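Local atomic coordinates of type II restriction enzyme MspI (Moraxella sp., PDB entry 1SA3), a protein that recognizes the double-stranded DNA sequence 5'-CCGG-3' and cuts each strand after the first cytosine, giving fragments with 5'-phosphate ends. Residues Lys32-Tyr37 against Arg212-Val217; Lys49-Asn52 against Gln58-Asp61; Lys68-Asp73 against Arg112-Asn117; Lys193-Gly196 against Pro201-Leu204; Pro177-Phe182 against Asp228-Gly233. All blocks are in the same frame, centred on the assembly; numbering follows the deposited sequence.

Interaction 1 of 5, residues Lys32-Tyr37 against Arg212-Val217; sequences KLYEKY and REYVDV. With NA (sodium ion), chain G.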
# COMPACT_ATOMS: atom_id res chain seq x y z
N LYS E 32 9.97 8.22 4.92
CA LYS E 32 11.06 7.39 5.41
C LYS E 32 10.95 7.21 6.91
O LYS E 32 11.27 6.15 7.45
CB LYS E 32 12.41 8.05 5.07
CG LYS E 32 12.77 8.06 3.58
N LEU E 33 10.49 8.25 7.59
CA LEU E 33 10.35 8.20 9.04
C LEU E 33 9.36 7.13 9.47
O LEU E 33 9.64 6.36 10.39
CB LEU E 33 9.93 9.56 9.59
CG LEU E 33 9.87 9.74 11.11
CD1 LEU E 33 9.89 11.23 11.46
CD2 LEU E 33 8.63 9.07 11.68
N TYR E 34 8.21 7.07 8.83
CA TYR E 34 7.22 6.08 9.23
C TYR E 34 7.58 4.66 8.84
O TYR E 34 7.11 3.70 9.46
CB TYR E 34 5.82 6.49 8.75
CG TYR E 34 5.23 7.51 9.70
CD1 TYR E 34 5.34 8.89 9.46
CD2 TYR E 34 4.66 7.10 10.90
CE1 TYR E 34 4.90 9.82 10.40
CE2 TYR E 34 4.22 8.02 11.85
CZ TYR E 34 4.35 9.38 11.60
OH TYR E 34 3.93 10.27 12.56
N GLU E 35 8.42 4.51 7.82
CA GLU E 35 8.88 3.17 7.47
C GLU E 35 9.76 2.74 8.63
O GLU E 35 9.66 1.63 9.14
CB GLU E 35 9.71 3.17 6.19
CG GLU E 35 10.33 1.80 5.90
CD GLU E 35 11.18 1.78 4.65
OE1 GLU E 35 10.79 2.41 3.65
OE2 GLU E 35 12.24 1.11 4.67
N LYS E 36 10.63 3.65 9.06
CA LYS E 36 11.55 3.36 10.15
C LYS E 36 10.82 3.09 11.46
O LYS E 36 11.28 2.30 12.28
CB LYS E 36 12.52 4.54 10.32
CG LYS E 36 13.93 4.14 10.73
CD LYS E 36 14.11 4.23 12.22
CE LYS E 36 15.58 4.04 12.60
NZ LYS E 36 15.81 4.42 14.03
N TYR E 37 9.67 3.73 11.64
CA TYR E 37 8.86 3.55 12.84
C TYR E 37 8.45 2.08 12.94
O TYR E 37 8.51 1.48 14.01
CB TYR E 37 7.63 4.47 12.75
CG TYR E 37 6.77 4.57 14.00
CD1 TYR E 37 7.29 4.39 15.28
CD2 TYR E 37 5.42 4.93 13.88
CE1 TYR E 37 6.48 4.56 16.42
CE2 TYR E 37 4.62 5.10 14.98
CZ TYR E 37 5.15 4.92 16.25
OH TYR E 37 4.32 5.12 17.33
N ARG E 212 1.74 17.11 9.81
CA ARG E 212 3.00 16.49 10.22
C ARG E 212 2.92 15.51 11.38
O ARG E 212 3.92 14.87 11.69
CB ARG E 212 4.04 17.55 10.56
CG ARG E 212 4.42 18.49 9.43
CD ARG E 212 5.62 19.32 9.85
NE ARG E 212 6.11 20.17 8.78
CZ ARG E 212 7.26 20.84 8.82
NH1 ARG E 212 8.05 20.75 9.88
NH2 ARG E 212 7.61 21.60 7.79
N GLU E 213 1.76 15.39 12.02
CA GLU E 213 1.65 14.50 13.18
C GLU E 213 0.84 13.22 12.98
O GLU E 213 -0.11 13.18 12.21
CB GLU E 213 1.06 15.27 14.36
CG GLU E 213 1.81 16.56 14.71
CD GLU E 213 3.25 16.32 15.12
OE1 GLU E 213 3.49 15.44 15.97
OE2 GLU E 213 4.14 17.01 14.59
N TYR E 214 1.22 12.19 13.73
CA TYR E 214 0.55 10.89 13.70
C TYR E 214 -0.91 11.01 14.12
O TYR E 214 -1.22 11.69 15.10
CB TYR E 214 1.26 9.92 14.65
CG TYR E 214 0.60 8.56 14.75
CD1 TYR E 214 0.93 7.54 13.85
CD2 TYR E 214 -0.34 8.29 15.74
CE1 TYR E 214 0.35 6.28 13.95
CE2 TYR E 214 -0.93 7.02 15.85
CZ TYR E 214 -0.58 6.02 14.94
OH TYR E 214 -1.13 4.76 15.04
N VAL E 215 -1.80 10.35 13.39
CA VAL E 215 -3.21 10.36 13.75
C VAL E 215 -3.64 8.93 14.06
O VAL E 215 -4.18 8.66 15.12
CB VAL E 215 -4.08 10.93 12.64
CG1 VAL E 215 -5.55 10.89 13.05
CG2 VAL E 215 -3.66 12.37 12.34
N ASP E 216 -3.36 8.01 13.14
CA ASP E 216 -3.73 6.61 13.32
C ASP E 216 -3.02 5.79 12.25
O ASP E 216 -2.27 6.33 11.43
CB ASP E 216 -5.25 6.45 13.16
CG ASP E 216 -5.79 5.20 13.83
OD1 ASP E 216 -4.99 4.39 14.34
OD2 ASP E 216 -7.03 5.02 13.85
N VAL E 217 -3.25 4.49 12.25
CA VAL E 217 -2.66 3.63 11.24
C VAL E 217 -3.66 2.55 10.88
O VAL E 217 -4.49 2.15 11.71
CB VAL E 217 -1.36 2.95 11.73
CG1 VAL E 217 -1.68 1.92 12.81
CG2 VAL E 217 -0.63 2.28 10.54
NA NA G . 11.98 1.34 1.93
O HOH W 1 12.59 0.47 -0.10
O HOH W 2 10.38 2.54 0.60
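Tyr34 and Tyr214 carry this contact, one reaching out from helix 23-41 and the other from the edge strand 213-221 of the central sheet. The two backbones stay well apart, 9.4 Å between Tyr34 CA and Tyr214 CA, and the phenol of Tyr34 bridges most of that gap. Its CG lies beside the backbone N and anti to the carbonyl carbon (chi1 -81°), which sends the ring off the helix with its hydroxyl leading. Tyr34 OH stops 3.4 Å from Tyr214 CB. That CB points toward the helix, and from there the Tyr214 ring is carried along the strand, CG being anti to the backbone N (chi1 177°). The rings therefore do not stack: Tyr34 CE2 arrives at the edge of the Tyr214 ring, close to its plane, and lies 3.9 Å from Tyr214 CD1. Behind this pair Leu33 CD2 sits over one face of the Tyr34 ring, 3.9 Å above it and offset toward the rim. A classic beta bulge follows on the strand, where Val215 and Asp216 both face Gln208.

Glu35, the next residue of the helix, points elsewhere. Its extended chain delivers both carboxylate oxygens to the sodium ion, OE1 at 2.4 Å and OE2 at 2.8 Å; two waters, Asp84 OD2 and the backbone O of Asp99 complete the site. No hydrogen bond joins the two segments. Tyr34 OH is hydrogen-bonded to Tyr10 OH, so toward Tyr214 it makes only van der Waals contact, while the adjoining residue supplies a metal ligand in this nuclease of the PD-(D/E)XK clan.

Interaction 2 of 5, residues Lys49-Asn52 against Gln58-Asp61; sequences KKYN and QEKD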
# COMPACT_ATOMS: atom_id res chain seq x y z
N LYS E 49 8.29 -7.29 22.26
CA LYS E 49 7.68 -7.57 23.56
C LYS E 49 7.49 -6.27 24.34
O LYS E 49 6.50 -6.09 25.07
CB LYS E 49 8.55 -8.53 24.36
CG LYS E 49 8.62 -9.94 23.81
CD LYS E 49 9.46 -10.81 24.73
CE LYS E 49 9.38 -12.27 24.35
NZ LYS E 49 10.04 -13.13 25.38
N LYS E 50 8.44 -5.36 24.19
CA LYS E 50 8.37 -4.07 24.88
C LYS E 50 7.18 -3.23 24.41
O LYS E 50 6.38 -2.75 25.21
CB LYS E 50 9.67 -3.29 24.62
CG LYS E 50 9.67 -1.82 25.09
CD LYS E 50 10.95 -1.11 24.63
CE LYS E 50 11.03 0.34 25.12
NZ LYS E 50 11.26 0.45 26.60
N TYR E 51 7.06 -3.06 23.09
CA TYR E 51 6.01 -2.24 22.51
C TYR E 51 4.60 -2.78 22.52
O TYR E 51 3.65 -2.01 22.46
CB TYR E 51 6.42 -1.81 21.10
CG TYR E 51 7.58 -0.84 21.13
CD1 TYR E 51 8.78 -1.14 20.49
CD2 TYR E 51 7.48 0.36 21.84
CE1 TYR E 51 9.86 -0.26 20.55
CE2 TYR E 51 8.56 1.24 21.92
CZ TYR E 51 9.75 0.92 21.28
OH TYR E 51 10.82 1.77 21.37
N ASN E 52 4.44 -4.10 22.62
CA ASN E 52 3.10 -4.66 22.65
C ASN E 52 2.61 -4.73 24.09
O ASN E 52 2.10 -5.76 24.54
CB ASN E 52 3.09 -6.06 22.03
CG ASN E 52 1.71 -6.45 21.55
OD1 ASN E 52 1.23 -5.95 20.53
ND2 ASN E 52 1.04 -7.31 22.30
N GLN E 58 0.35 3.42 21.99
CA GLN E 58 0.37 3.68 20.56
C GLN E 58 1.10 2.58 19.80
O GLN E 58 0.56 2.02 18.84
CB GLN E 58 0.98 5.05 20.26
CG GLN E 58 0.99 5.43 18.77
CD GLN E 58 1.15 6.93 18.56
OE1 GLN E 58 0.29 7.71 18.94
NE2 GLN E 58 2.26 7.33 17.95
N GLU E 59 2.31 2.25 20.22
CA GLU E 59 3.05 1.19 19.54
C GLU E 59 2.35 -0.15 19.71
O GLU E 59 2.49 -1.04 18.87
CB GLU E 59 4.49 1.13 20.04
CG GLU E 59 5.37 2.26 19.51
CD GLU E 59 5.16 3.58 20.25
OE1 GLU E 59 5.37 4.65 19.63
OE2 GLU E 59 4.82 3.56 21.44
N LYS E 60 1.61 -0.31 20.81
CA LYS E 60 0.89 -1.56 21.03
C LYS E 60 -0.23 -1.66 20.00
O LYS E 60 -0.48 -2.73 19.44
CB LYS E 60 0.29 -1.64 22.43
CG LYS E 60 -0.39 -2.98 22.70
CD LYS E 60 -1.17 -3.03 24.01
CE LYS E 60 -1.80 -4.42 24.20
NZ LYS E 60 -2.74 -4.49 25.35
N ASP E 61 -0.90 -0.54 19.74
CA ASP E 61 -1.99 -0.52 18.75
C ASP E 61 -1.43 -0.87 17.38
O ASP E 61 -2.02 -1.65 16.64
CB ASP E 61 -2.66 0.85 18.70
CG ASP E 61 -3.77 0.92 17.65
OD1 ASP E 61 -4.70 0.09 17.70
OD2 ASP E 61 -3.71 1.81 16.76
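The ring of Tyr51 lies against the aliphatic part of Glu59, where helix 45-51 ends close to helix 57-69. Tyr51 has its CG beside the backbone N (chi1 -69°), and Tyr51 CD2 comes 3.6 Å from Glu59 CB and nearly as close to the next methylene. In Glu59 the first torsion sets CG against the ring, and a bend at the second (chi2 79°) then turns the carboxylate, the ring and carboxylate planes standing 57° apart. Glu59 OE1 is taken by the hydroxyls of Tyr37 and Thr3.

Lys60 behaves differently: its chain is fully extended and passes obliquely over the Asn52 backbone, with Lys60 CG 3.7 Å from Asn52 C. Asn52 is the first residue to leave the helix. Its CB points away from helix 57-69, yet the amide swings back, and OD1 is hydrogen-bonded by Ser63 and Ser64 of that helix. Tyr51 O and Lys60 N approach to 3.1 Å, but the angle is too poor for a hydrogen bond, which leaves van der Waals packing as the direct link.

Only five residues separate the segments, a short connection between two consecutive helices. Phe56, within it, meets the Tyr51 ring edge-to-face. Leu5 of helix 4-12 packs on both Tyr51 and Glu59, and on another side of helix 57-69 Gln58 and Asp61 touch Tyr214 and Asp216 of strand 213-221.

Interaction 3 of 5, residues Lys68-Asp73 against Arg112-Asn117; sequences KALNLD and RLVPLN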
# COMPACT_ATOMS: atom_id res chain seq x y z
N LYS E 68 -2.49 -8.85 13.89
CA LYS E 68 -3.87 -9.23 13.61
C LYS E 68 -4.09 -9.45 12.12
O LYS E 68 -4.77 -10.41 11.71
CB LYS E 68 -4.82 -8.15 14.14
CG LYS E 68 -6.30 -8.41 13.90
CD LYS E 68 -7.12 -7.26 14.44
CE LYS E 68 -8.58 -7.33 14.02
NZ LYS E 68 -9.34 -6.19 14.59
N ALA E 69 -3.52 -8.59 11.29
CA ALA E 69 -3.66 -8.73 9.84
C ALA E 69 -3.02 -10.02 9.37
O ALA E 69 -3.34 -10.52 8.29
CB ALA E 69 -3.02 -7.54 9.13
N LEU E 70 -2.10 -10.56 10.17
CA LEU E 70 -1.40 -11.79 9.84
C LEU E 70 -1.94 -12.99 10.60
O LEU E 70 -1.46 -14.11 10.41
CB LEU E 70 0.09 -11.65 10.17
CG LEU E 70 0.92 -10.66 9.36
CD1 LEU E 70 2.31 -10.50 10.00
CD2 LEU E 70 1.06 -11.15 7.92
N ASN E 71 -2.93 -12.76 11.46
CA ASN E 71 -3.51 -13.83 12.27
C ASN E 71 -2.41 -14.56 13.04
O ASN E 71 -2.37 -15.78 13.08
CB ASN E 71 -4.25 -14.83 11.37
CG ASN E 71 -5.45 -14.22 10.69
OD1 ASN E 71 -6.33 -13.66 11.34
ND2 ASN E 71 -5.49 -14.32 9.36
N LEU E 72 -1.51 -13.79 13.66
CA LEU E 72 -0.40 -14.34 14.43
C LEU E 72 -0.54 -13.92 15.88
O LEU E 72 -0.87 -12.77 16.18
CB LEU E 72 0.94 -13.81 13.92
CG LEU E 72 1.57 -14.34 12.64
CD1 LEU E 72 2.37 -13.22 12.00
CD2 LEU E 72 2.49 -15.53 12.95
N ASP E 73 -0.25 -14.85 16.79
CA ASP E 73 -0.32 -14.56 18.22
C ASP E 73 1.08 -14.22 18.71
O ASP E 73 2.04 -14.94 18.43
CB ASP E 73 -0.87 -15.76 18.98
CG ASP E 73 -2.30 -16.08 18.59
OD1 ASP E 73 -3.18 -15.21 18.81
OD2 ASP E 73 -2.54 -17.19 18.07
N ARG E 112 8.16 -16.96 8.94
CA ARG E 112 7.30 -16.33 7.94
C ARG E 112 7.90 -14.99 7.57
O ARG E 112 8.20 -14.18 8.44
CB ARG E 112 5.89 -16.15 8.50
CG ARG E 112 4.99 -15.14 7.74
CD ARG E 112 4.76 -15.52 6.30
NE ARG E 112 4.07 -14.48 5.54
CZ ARG E 112 2.81 -14.12 5.73
NH1 ARG E 112 2.07 -14.70 6.66
NH2 ARG E 112 2.27 -13.17 4.97
N LEU E 113 8.11 -14.77 6.28
CA LEU E 113 8.62 -13.49 5.82
C LEU E 113 7.39 -12.66 5.47
O LEU E 113 6.46 -13.17 4.84
CB LEU E 113 9.50 -13.66 4.59
CG LEU E 113 10.08 -12.36 4.01
CD1 LEU E 113 11.08 -11.75 4.99
CD2 LEU E 113 10.74 -12.66 2.67
N VAL E 114 7.38 -11.40 5.88
CA VAL E 114 6.24 -10.53 5.59
C VAL E 114 6.65 -9.26 4.86
O VAL E 114 7.04 -8.27 5.49
CB VAL E 114 5.50 -10.11 6.88
CG1 VAL E 114 4.19 -9.41 6.52
CG2 VAL E 114 5.23 -11.31 7.76
N PRO E 115 6.60 -9.27 3.52
CA PRO E 115 6.96 -8.09 2.74
C PRO E 115 5.89 -7.04 2.99
O PRO E 115 4.69 -7.36 3.07
CB PRO E 115 6.98 -8.61 1.30
CG PRO E 115 5.96 -9.71 1.33
CD PRO E 115 6.31 -10.41 2.62
N LEU E 116 6.31 -5.79 3.12
CA LEU E 116 5.38 -4.71 3.42
C LEU E 116 5.45 -3.54 2.47
O LEU E 116 6.50 -3.26 1.89
CB LEU E 116 5.67 -4.15 4.82
CG LEU E 116 6.00 -5.06 6.01
CD1 LEU E 116 6.70 -4.22 7.09
CD2 LEU E 116 4.74 -5.70 6.56
N ASN E 117 4.33 -2.85 2.33
CA ASN E 117 4.28 -1.63 1.54
C ASN E 117 3.83 -0.61 2.59
O ASN E 117 2.82 -0.81 3.26
CB ASN E 117 3.27 -1.70 0.40
CG ASN E 117 3.21 -0.41 -0.39
OD1 ASN E 117 2.44 0.49 -0.07
ND2 ASN E 117 4.04 -0.30 -1.43
O HOH W 3 -0.95 -14.60 7.20
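Leu70 meets Arg112 and Val114 near the C-terminal end of helix 57-69, over the central sheet. Ahead of it in the chain, Lys68 supplies its carbonyl to the closing turn: Asn71 N bonds to Lys68 O at 3.0 Å. Ala69 faces another strand and packs on Leu203. Leu70 then does the work. Its CG sits beside the backbone N (chi1 -66°), and the side chain points at strand 111-121 with both methyls leading. Leu70 CD1 touches Val114 CG2 at 3.8 Å, the two branched side chains meeting tip to tip. Leu70 CD2 also lies 3.8 Å from Val114 CG1, and it borders the guanidinium of Arg112, 3.8 Å from Arg112 NH2.

That guanidinium is folded back along its own strand by a bend at chi2 (60°). Arg112 NE bonds to Leu113 O at 2.8 Å, the carbonyl being met from above its plane, and Val114 CG2 lies over one face of the group, offset toward its rim. At its edge, in plane, a water accepts from Arg112 NH1 and donates a longer bond, 3.3 Å, to Leu70 O, thereby linking the two segments. Arg112 NH2 also forms a salt bridge with Asp202.

Asn71 has positive phi and completes a Schellman motif that turns the chain away from the helix. Leu72 heads back toward the sheet and reaches Phe106. Leu70 thus lies over strands 100-106, 111-121 and 203-210, touching Phe104 and Leu203 as well as Val114, and the end of helix 57-69 is seated on one face of the mixed sheet.

Interaction 4 of 5, residues Lys193-Gly196 against Pro201-Leu204; sequences KSEG and PDLL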
# COMPACT_ATOMS: atom_id res chain seq x y z
N LYS E 193 -2.87 -14.49 -5.84
CA LYS E 193 -2.39 -14.36 -4.48
C LYS E 193 -0.94 -14.78 -4.29
O LYS E 193 -0.46 -15.72 -4.91
CB LYS E 193 -3.28 -15.15 -3.52
CG LYS E 193 -4.74 -14.71 -3.55
CD LYS E 193 -5.55 -15.36 -2.43
CE LYS E 193 -6.99 -14.86 -2.44
NZ LYS E 193 -7.76 -15.33 -1.26
N SER E 194 -0.25 -14.05 -3.42
CA SER E 194 1.15 -14.31 -3.11
C SER E 194 1.31 -14.22 -1.59
O SER E 194 0.55 -13.52 -0.93
CB SER E 194 2.04 -13.26 -3.79
OG SER E 194 3.38 -13.33 -3.35
N GLU E 195 2.27 -14.96 -1.04
CA GLU E 195 2.50 -14.92 0.41
C GLU E 195 3.96 -15.22 0.68
O GLU E 195 4.51 -16.20 0.16
CB GLU E 195 1.63 -15.94 1.15
CG GLU E 195 1.60 -15.73 2.68
CD GLU E 195 1.07 -16.94 3.44
OE1 GLU E 195 1.88 -17.80 3.86
OE2 GLU E 195 -0.16 -17.03 3.63
N GLY E 196 4.60 -14.37 1.47
CA GLY E 196 6.00 -14.57 1.81
C GLY E 196 7.00 -14.37 0.69
O GLY E 196 8.17 -14.70 0.84
N PRO E 201 4.33 -7.32 -1.78
CA PRO E 201 3.92 -7.00 -0.40
C PRO E 201 2.72 -7.84 0.04
O PRO E 201 1.80 -8.07 -0.75
CB PRO E 201 3.56 -5.52 -0.46
CG PRO E 201 4.27 -5.02 -1.68
CD PRO E 201 4.17 -6.15 -2.65
N ASP E 202 2.73 -8.27 1.30
CA ASP E 202 1.64 -9.06 1.88
C ASP E 202 0.71 -8.20 2.73
O ASP E 202 -0.44 -8.56 2.96
CB ASP E 202 2.19 -10.19 2.76
CG ASP E 202 2.77 -11.33 1.96
OD1 ASP E 202 2.48 -11.40 0.74
OD2 ASP E 202 3.49 -12.16 2.54
N LEU E 203 1.23 -7.07 3.20
CA LEU E 203 0.46 -6.16 4.03
C LEU E 203 0.62 -4.74 3.53
O LEU E 203 1.71 -4.34 3.11
CB LEU E 203 0.95 -6.21 5.49
CG LEU E 203 0.80 -7.48 6.32
CD1 LEU E 203 1.38 -7.21 7.72
CD2 LEU E 203 -0.67 -7.87 6.42
N LEU E 204 -0.46 -3.97 3.59
CA LEU E 204 -0.43 -2.57 3.18
C LEU E 204 -0.64 -1.77 4.46
O LEU E 204 -1.70 -1.85 5.10
CB LEU E 204 -1.56 -2.28 2.18
CG LEU E 204 -1.64 -3.24 0.99
CD1 LEU E 204 -2.80 -2.84 0.09
CD2 LEU E 204 -0.30 -3.22 0.21
O HOH W 4 4.27 -12.20 -1.10
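Asp202 accepts the backbone N-H of Gly196 with its carboxylate, and this one bond forms the tight centre of the contact. Gly196 N donates to Asp202 OD2 at 2.7 Å, almost straight at 172°, and OD2 receives it on its syn lone pair, the side of the other oxygen. The aspartate is placed for this by its first torsion (chi1 -75°), with CG beside the backbone N and the carboxylate directed at segment 193-196. With Arg112 on the same oxygen, two donors converge on OD2, which would be expected to favour the charged form of this buried carboxylate. Gly196 has positive phi, a conformation that by itself suits glycine.

Away from that bond the fit slackens. Asp202 OD1 lies 3.5 Å from Glu195 CA and 3.3 Å from Ser194 O, two acceptors that cannot bond to each other. A water lies 2.7 Å from Asp202 OD1, apparently donating a hydrogen bond, and also contacts Ser194 OG, so this end is joined through solvent. On the solvent side Glu195 CG passes 4.0 Å from Asp202 OD2, while the two carboxylates do not touch and their planes are 80° apart.

Four residues lie between the segments, and the short loop leads straight into strand 203-210. Asp202 thus ties the 193-196 loop to the entry of that strand, in the central sheet next to strand 111-121.

Interaction 5 of 5, residues Pro177-Phe182 against Asp228-Gly233; sequences PYRERF and DRIAEG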
# COMPACT_ATOMS: atom_id res chain seq x y z
N PRO E 177 -15.44 -9.12 -14.35
CA PRO E 177 -14.76 -10.41 -14.17
C PRO E 177 -13.32 -10.28 -13.69
O PRO E 177 -12.78 -11.20 -13.08
CB PRO E 177 -14.83 -11.03 -15.56
CG PRO E 177 -16.04 -10.39 -16.18
CD PRO E 177 -15.89 -8.96 -15.74
N TYR E 178 -12.69 -9.14 -13.96
CA TYR E 178 -11.29 -8.92 -13.58
C TYR E 178 -11.08 -8.08 -12.33
O TYR E 178 -9.94 -7.84 -11.93
CB TYR E 178 -10.52 -8.25 -14.72
CG TYR E 178 -10.53 -8.98 -16.03
CD1 TYR E 178 -11.54 -8.75 -16.97
CD2 TYR E 178 -9.51 -9.87 -16.36
CE1 TYR E 178 -11.53 -9.40 -18.21
CE2 TYR E 178 -9.49 -10.51 -17.59
CZ TYR E 178 -10.50 -10.27 -18.51
OH TYR E 178 -10.47 -10.89 -19.74
N ARG E 179 -12.17 -7.62 -11.72
CA ARG E 179 -12.09 -6.77 -10.53
C ARG E 179 -11.00 -7.15 -9.52
O ARG E 179 -10.13 -6.33 -9.23
CB ARG E 179 -13.44 -6.73 -9.82
CG ARG E 179 -14.38 -5.69 -10.40
CD ARG E 179 -15.82 -6.15 -10.38
NE ARG E 179 -16.43 -6.16 -9.05
CZ ARG E 179 -17.00 -7.23 -8.50
NH1 ARG E 179 -17.03 -8.38 -9.15
NH2 ARG E 179 -17.57 -7.13 -7.30
N GLU E 180 -11.05 -8.37 -9.00
CA GLU E 180 -10.07 -8.82 -8.01
C GLU E 180 -8.64 -8.86 -8.52
O GLU E 180 -7.71 -8.42 -7.83
CB GLU E 180 -10.46 -10.20 -7.47
CG GLU E 180 -11.74 -10.18 -6.65
CD GLU E 180 -11.91 -11.41 -5.77
OE1 GLU E 180 -12.85 -11.40 -4.95
OE2 GLU E 180 -11.12 -12.38 -5.88
N ARG E 181 -8.45 -9.40 -9.72
CA ARG E 181 -7.11 -9.46 -10.31
C ARG E 181 -6.59 -8.04 -10.53
O ARG E 181 -5.42 -7.76 -10.27
CB ARG E 181 -7.14 -10.22 -11.63
CG ARG E 181 -7.04 -11.73 -11.47
CD ARG E 181 -7.33 -12.44 -12.78
NE ARG E 181 -8.73 -12.26 -13.19
CZ ARG E 181 -9.25 -12.77 -14.30
NH1 ARG E 181 -8.49 -13.49 -15.12
NH2 ARG E 181 -10.53 -12.58 -14.58
N PHE E 182 -7.46 -7.16 -11.01
CA PHE E 182 -7.08 -5.77 -11.26
C PHE E 182 -6.57 -5.10 -9.98
O PHE E 182 -5.49 -4.49 -9.96
CB PHE E 182 -8.28 -4.98 -11.80
CG PHE E 182 -7.93 -3.63 -12.38
CD1 PHE E 182 -7.70 -3.50 -13.75
CD2 PHE E 182 -7.86 -2.50 -11.58
CE1 PHE E 182 -7.43 -2.24 -14.31
CE2 PHE E 182 -7.59 -1.25 -12.13
CZ PHE E 182 -7.37 -1.12 -13.51
N ASP E 228 -12.34 -5.01 0.69
CA ASP E 228 -12.78 -3.65 0.99
C ASP E 228 -13.02 -2.84 -0.28
O ASP E 228 -14.04 -2.16 -0.40
CB ASP E 228 -11.76 -2.91 1.87
CG ASP E 228 -11.65 -3.50 3.27
OD1 ASP E 228 -12.57 -4.23 3.69
OD2 ASP E 228 -10.64 -3.22 3.94
N ARG E 229 -12.08 -2.90 -1.22
CA ARG E 229 -12.20 -2.17 -2.48
C ARG E 229 -13.40 -2.70 -3.30
O ARG E 229 -14.15 -1.92 -3.87
CB ARG E 229 -10.92 -2.31 -3.31
CG ARG E 229 -9.67 -1.72 -2.66
CD ARG E 229 -9.71 -0.20 -2.58
NE ARG E 229 -10.65 0.30 -1.58
CZ ARG E 229 -10.48 0.19 -0.27
NH1 ARG E 229 -9.39 -0.40 0.22
NH2 ARG E 229 -11.38 0.68 0.56
N ILE E 230 -13.56 -4.03 -3.34
CA ILE E 230 -14.67 -4.66 -4.07
C ILE E 230 -16.00 -4.18 -3.51
O ILE E 230 -16.93 -3.89 -4.26
CB ILE E 230 -14.63 -6.21 -3.97
CG1 ILE E 230 -13.43 -6.77 -4.73
CG2 ILE E 230 -15.93 -6.81 -4.52
CD1 ILE E 230 -13.48 -6.55 -6.22
N ALA E 231 -16.09 -4.11 -2.18
CA ALA E 231 -17.32 -3.66 -1.53
C ALA E 231 -17.59 -2.20 -1.91
O ALA E 231 -18.71 -1.84 -2.28
CB ALA E 231 -17.20 -3.80 -0.01
N GLU E 232 -16.55 -1.38 -1.82
CA GLU E 232 -16.65 0.03 -2.14
C GLU E 232 -17.04 0.22 -3.61
O GLU E 232 -17.84 1.09 -3.94
CB GLU E 232 -15.30 0.71 -1.88
CG GLU E 232 -15.31 2.22 -1.98
CD GLU E 232 -13.92 2.81 -1.84
OE1 GLU E 232 -13.23 2.49 -0.85
OE2 GLU E 232 -13.52 3.59 -2.73
N GLY E 233 -16.46 -0.60 -4.48
CA GLY E 233 -16.76 -0.51 -5.90
C GLY E 233 -18.11 -1.07 -6.30
O GLY E 233 -18.58 -0.81 -7.40
O HOH W 5 -17.18 -4.31 -7.33
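This is a surface contact between two helices, with one isoleucine of helix 222-234 packed against the first turn of helix 179-188. Ile230 points at the other helix and meets it with two methyls. Ile230 CD1 lies 3.6 Å from Arg179 CB and also sits over one face of the arginine's guanidinium, 3.9 Å above the plane and toward its rim. Ile230 CG2 comes close to the end of the same group, 3.2 Å from Arg179 NH2. The next residue, Glu180, adds a looser touch, its CG 4.0 Å from Ile230 CD1.

Two bends, at chi2 and chi3, curl the arginine over the isoleucine. Its edge is held by polar partners: a water in the guanidinium plane accepts from Arg179 NE at 2.6 Å and donates to Ile230 O at 3.1 Å, while Arg179 NH1 forms a salt bridge with Glu176. Apolar carbon therefore covers one face of the group, while NE and NH1 have polar partners.

Ile183, one turn further along helix 179-188, packs on both Ile230 and Arg229. The whole is ordinary helix-helix packing, fringed by charged side chains and water at the protein surface.

In the fold
Interactions 1, 3 and 4 reach the central mixed sheet. Interaction 2 lies outside it between two helices, and interaction 5 joins two others at the surface, on the opposite side of the chain's centre from interaction 1. Interactions 2 and 3 both use helix 57-69, at its beginning and its end. Interactions 1 and 2 touch through Tyr37, which probably hydrogen-bonds to Glu59 and Gln58. The closest pair is 3 and 4, their centres about 8 Å apart, sharing a salt bridge between strand 111-121 and the residue just ahead of strand 203-210. Interactions 1 to 4 are partly buried; 4 alone has a direct hydrogen bond, to a buried carboxylate, and waters bridge 3, 4 and 5.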